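Local coordinates for protein DynF (PDB 6UBL) that is of unknown function but belongs to the dynemicin enediyne biosynthetic pathway and, as a beta barrel with bound palmitic acid, may bind a hydrophobic ligand, at residues N20-V28 against G203-M211. Residues are numbered along the deposited sequence; the frame is centred on the assembly and turned at random.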
loop_
_atom_site.group_PDB
_atom_site.type_symbol
_atom_site.label_atom_id
_atom_site.label_comp_id
_atom_site.label_asym_id
_atom_site.label_seq_id
_atom_site.Cartn_x
_atom_site.Cartn_y
_atom_site.Cartn_z
ATOM N N ASN A 20 3.403 -21.954 -19.323
ATOM C CA ASN A 20 2.037 -21.557 -19.046
ATOM C C ASN A 20 1.206 -22.761 -18.626
ATOM O O ASN A 20 1.414 -23.892 -19.087
ATOM C CB ASN A 20 1.454 -20.918 -20.297
ATOM C CG ASN A 20 1.843 -19.470 -20.433
ATOM O OD1 ASN A 20 1.254 -18.593 -19.814
ATOM N ND2 ASN A 20 2.909 -19.218 -21.194
ATOM N N VAL A 21 0.256 -22.497 -17.738
ATOM C CA VAL A 21 -0.699 -23.486 -17.267
ATOM C C VAL A 21 -2.090 -23.023 -17.672
ATOM O O VAL A 21 -2.473 -21.872 -17.414
ATOM C CB VAL A 21 -0.611 -23.680 -15.745
ATOM C CG1 VAL A 21 -1.480 -24.845 -15.311
ATOM C CG2 VAL A 21 0.842 -23.896 -15.315
ATOM N N TYR A 22 -2.840 -23.922 -18.305
ATOM C CA TYR A 22 -4.162 -23.630 -18.837
ATOM C C TYR A 22 -5.156 -24.663 -18.332
ATOM O O TYR A 22 -4.800 -25.615 -17.629
ATOM C CB TYR A 22 -4.146 -23.711 -20.366
ATOM C CG TYR A 22 -3.218 -22.723 -21.013
ATOM C CD1 TYR A 22 -3.535 -21.376 -21.051
ATOM C CD2 TYR A 22 -2.031 -23.140 -21.570
ATOM C CE1 TYR A 22 -2.683 -20.469 -21.646
ATOM C CE2 TYR A 22 -1.165 -22.249 -22.161
ATOM C CZ TYR A 22 -1.509 -20.911 -22.199
ATOM O OH TYR A 22 -0.642 -20.022 -22.796
ATOM N N ALA A 23 -6.420 -24.459 -18.706
ATOM C CA ALA A 23 -7.485 -25.393 -18.354
ATOM C C ALA A 23 -7.097 -26.827 -18.690
ATOM O O ALA A 23 -6.487 -27.098 -19.729
ATOM C CB ALA A 23 -8.769 -25.026 -19.104
ATOM N N GLY A 24 -7.485 -27.749 -17.807
ATOM C CA GLY A 24 -7.118 -29.142 -17.947
ATOM C C GLY A 24 -6.142 -29.532 -16.856
ATOM O O GLY A 24 -6.176 -30.647 -16.326
ATOM N N ALA A 25 -5.272 -28.595 -16.512
ATOM C CA ALA A 25 -4.279 -28.829 -15.479
ATOM C C ALA A 25 -4.959 -28.951 -14.119
ATOM O O ALA A 25 -5.812 -28.121 -13.778
ATOM C CB ALA A 25 -3.278 -27.681 -15.460
ATOM N N PRO A 26 -4.621 -29.961 -13.320
ATOM C CA PRO A 26 -5.271 -30.103 -12.016
ATOM C C PRO A 26 -4.771 -29.048 -11.045
ATOM O O PRO A 26 -3.654 -28.535 -11.163
ATOM C CB PRO A 26 -4.840 -31.501 -11.564
ATOM C CG PRO A 26 -3.457 -31.638 -12.138
ATOM C CD PRO A 26 -3.515 -30.925 -13.487
ATOM N N VAL A 27 -5.636 -28.710 -10.096
ATOM C CA VAL A 27 -5.286 -27.938 -8.912
ATOM C C VAL A 27 -5.301 -28.933 -7.760
ATOM O O VAL A 27 -6.371 -29.377 -7.328
ATOM C CB VAL A 27 -6.279 -26.794 -8.681
ATOM C CG1 VAL A 27 -5.897 -25.990 -7.451
ATOM C CG2 VAL A 27 -6.338 -25.890 -9.910
ATOM N N VAL A 28 -4.123 -29.308 -7.277
ATOM C CA VAL A 28 -3.983 -30.315 -6.228
ATOM C C VAL A 28 -3.868 -29.593 -4.890
ATOM O O VAL A 28 -2.901 -28.837 -4.692
ATOM C CB VAL A 28 -2.734 -31.177 -6.475
ATOM C CG1 VAL A 28 -2.663 -32.329 -5.489
ATOM C CG2 VAL A 28 -2.701 -31.675 -7.917
ATOM N N GLY A 203 -11.394 -17.337 -10.367
ATOM C CA GLY A 203 -11.987 -18.467 -11.049
ATOM C C GLY A 203 -10.996 -19.606 -11.144
ATOM O O GLY A 203 -10.229 -19.856 -10.209
ATOM N N GLY A 204 -10.992 -20.299 -12.281
ATOM C CA GLY A 204 -10.062 -21.398 -12.494
ATOM C C GLY A 204 -9.220 -21.191 -13.737
ATOM O O GLY A 204 -9.206 -20.102 -14.324
ATOM N N TYR A 205 -8.489 -22.227 -14.132
ATOM C CA TYR A 205 -7.651 -22.113 -15.315
ATOM C C TYR A 205 -8.512 -21.923 -16.558
ATOM O O TYR A 205 -9.599 -22.505 -16.690
ATOM C CB TYR A 205 -6.781 -23.356 -15.507
ATOM C CG TYR A 205 -5.603 -23.431 -14.565
ATOM C CD1 TYR A 205 -4.625 -22.447 -14.565
ATOM C CD2 TYR A 205 -5.447 -24.508 -13.713
ATOM C CE1 TYR A 205 -3.540 -22.523 -13.709
ATOM C CE2 TYR A 205 -4.372 -24.604 -12.865
ATOM C CZ TYR A 205 -3.415 -23.605 -12.864
ATOM O OH TYR A 205 -2.348 -23.721 -12.015
ATOM N N LEU A 206 -8.019 -21.104 -17.480
ATOM C CA LEU A 206 -8.713 -20.820 -18.724
ATOM C C LEU A 206 -8.054 -21.524 -19.904
ATOM O O LEU A 206 -6.877 -21.900 -19.865
ATOM C CB LEU A 206 -8.694 -19.312 -18.977
ATOM C CG LEU A 206 -9.363 -18.515 -17.862
ATOM C CD1 LEU A 206 -9.129 -17.027 -18.061
ATOM C CD2 LEU A 206 -10.842 -18.838 -17.806
ATOM N N LYS A 207 -8.843 -21.714 -20.954
ATOM C CA LYS A 207 -8.287 -22.078 -22.243
ATOM C C LYS A 207 -7.663 -20.839 -22.885
ATOM O O LYS A 207 -8.130 -19.718 -22.659
ATOM C CB LYS A 207 -9.390 -22.603 -23.157
ATOM C CG LYS A 207 -10.053 -23.894 -22.703
ATOM C CD LYS A 207 -11.167 -24.286 -23.661
ATOM C CE LYS A 207 -11.684 -25.691 -23.382
ATOM N NZ LYS A 207 -12.063 -25.921 -21.965
ATOM N N PRO A 208 -6.622 -21.012 -23.709
ATOM C CA PRO A 208 -6.052 -19.842 -24.399
ATOM C C PRO A 208 -7.091 -19.009 -25.129
ATOM O O PRO A 208 -6.992 -17.775 -25.129
ATOM C CB PRO A 208 -5.009 -20.458 -25.343
ATOM C CG PRO A 208 -4.614 -21.749 -24.672
ATOM C CD PRO A 208 -5.856 -22.247 -23.970
ATOM N N ASP A 209 -8.091 -19.639 -25.745
ATOM C CA ASP A 209 -9.086 -18.892 -26.509
ATOM C C ASP A 209 -10.129 -18.207 -25.633
ATOM O O ASP A 209 -11.027 -17.549 -26.168
ATOM C CB ASP A 209 -9.750 -19.771 -27.577
ATOM C CG ASP A 209 -10.620 -20.869 -26.989
ATOM O OD1 ASP A 209 -10.811 -20.909 -25.754
ATOM O OD2 ASP A 209 -11.133 -21.696 -27.778
ATOM N N GLN A 210 -10.063 -18.369 -24.315
ATOM C CA GLN A 210 -10.941 -17.638 -23.415
ATOM C C GLN A 210 -10.342 -16.311 -22.969
ATOM O O GLN A 210 -10.922 -15.642 -22.106
ATOM C CB GLN A 210 -11.234 -18.474 -22.172
ATOM C CG GLN A 210 -12.121 -19.659 -22.414
ATOM C CD GLN A 210 -12.350 -20.443 -21.149
ATOM O OE1 GLN A 210 -11.463 -21.153 -20.679
ATOM N NE2 GLN A 210 -13.535 -20.298 -20.570
ATOM N N MET A 211 -9.202 -15.925 -23.528
ATOM C CA MET A 211 -8.477 -14.752 -23.078
ATOM C C MET A 211 -8.280 -13.808 -24.260
ATOM O O MET A 211 -7.362 -12.995 -24.282
ATOM C CB MET A 211 -7.130 -15.186 -22.499
ATOM C CG MET A 211 -7.278 -16.342 -21.525
ATOM S SD MET A 211 -5.702 -16.987 -20.936
ATOM C CE MET A 211 -5.073 -15.460 -20.272
ATOM O OXT MET A 211 -9.057 -13.841 -25.224
HETATM O O HOH W 1 -1.710 -26.228 -10.857
#
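Tyr205 turns one ring face to Val21: CG1 of Val21 stands 3.7 Å from the centroid of the Tyr205 ring, 25° off the ring normal, a CH-pi contact displaced toward the rim at CZ and CE1. A Val21 chi1 of -172° sets this methyl opposite the main-chain N and over the ring. On the Val27 flank, CG2 of Val27 meets CE2 of Tyr205 obliquely at 3.8 Å. Tyr205 OH is hydrogen-bonded to Asp38 OD1 and accepts from a water, 2.8 Å away, that also donates to Pro26 O. A leucine at Tyr205 would probably leave Asp38 and this water without their phenolic partner and Val21 without a ring face. Leu206 contributes its carbonyl: Ala23 N, well above the carbonyl plane, donates to Leu206 O (2.8 Å, N-H...O 165°). Strand 193-205 pairs antiparallel with strand 37-50 of the beta barrel, and strand 20-21 adds to 37-50 in parallel, so the contact joins two chain regions beside that strand. The Tyr205 side chain lies about 6 Å from the bound palmitic acid. Lys207 then sets its CG 4.0 Å from Ala23 CB, while its backbone N-H reaches a lone pair of Gln210 OE1 within the amide plane. Finally, Pro208 CG lies almost over the centre of one Tyr22 ring face, a CH-pi contact 3.8 Å from the centroid.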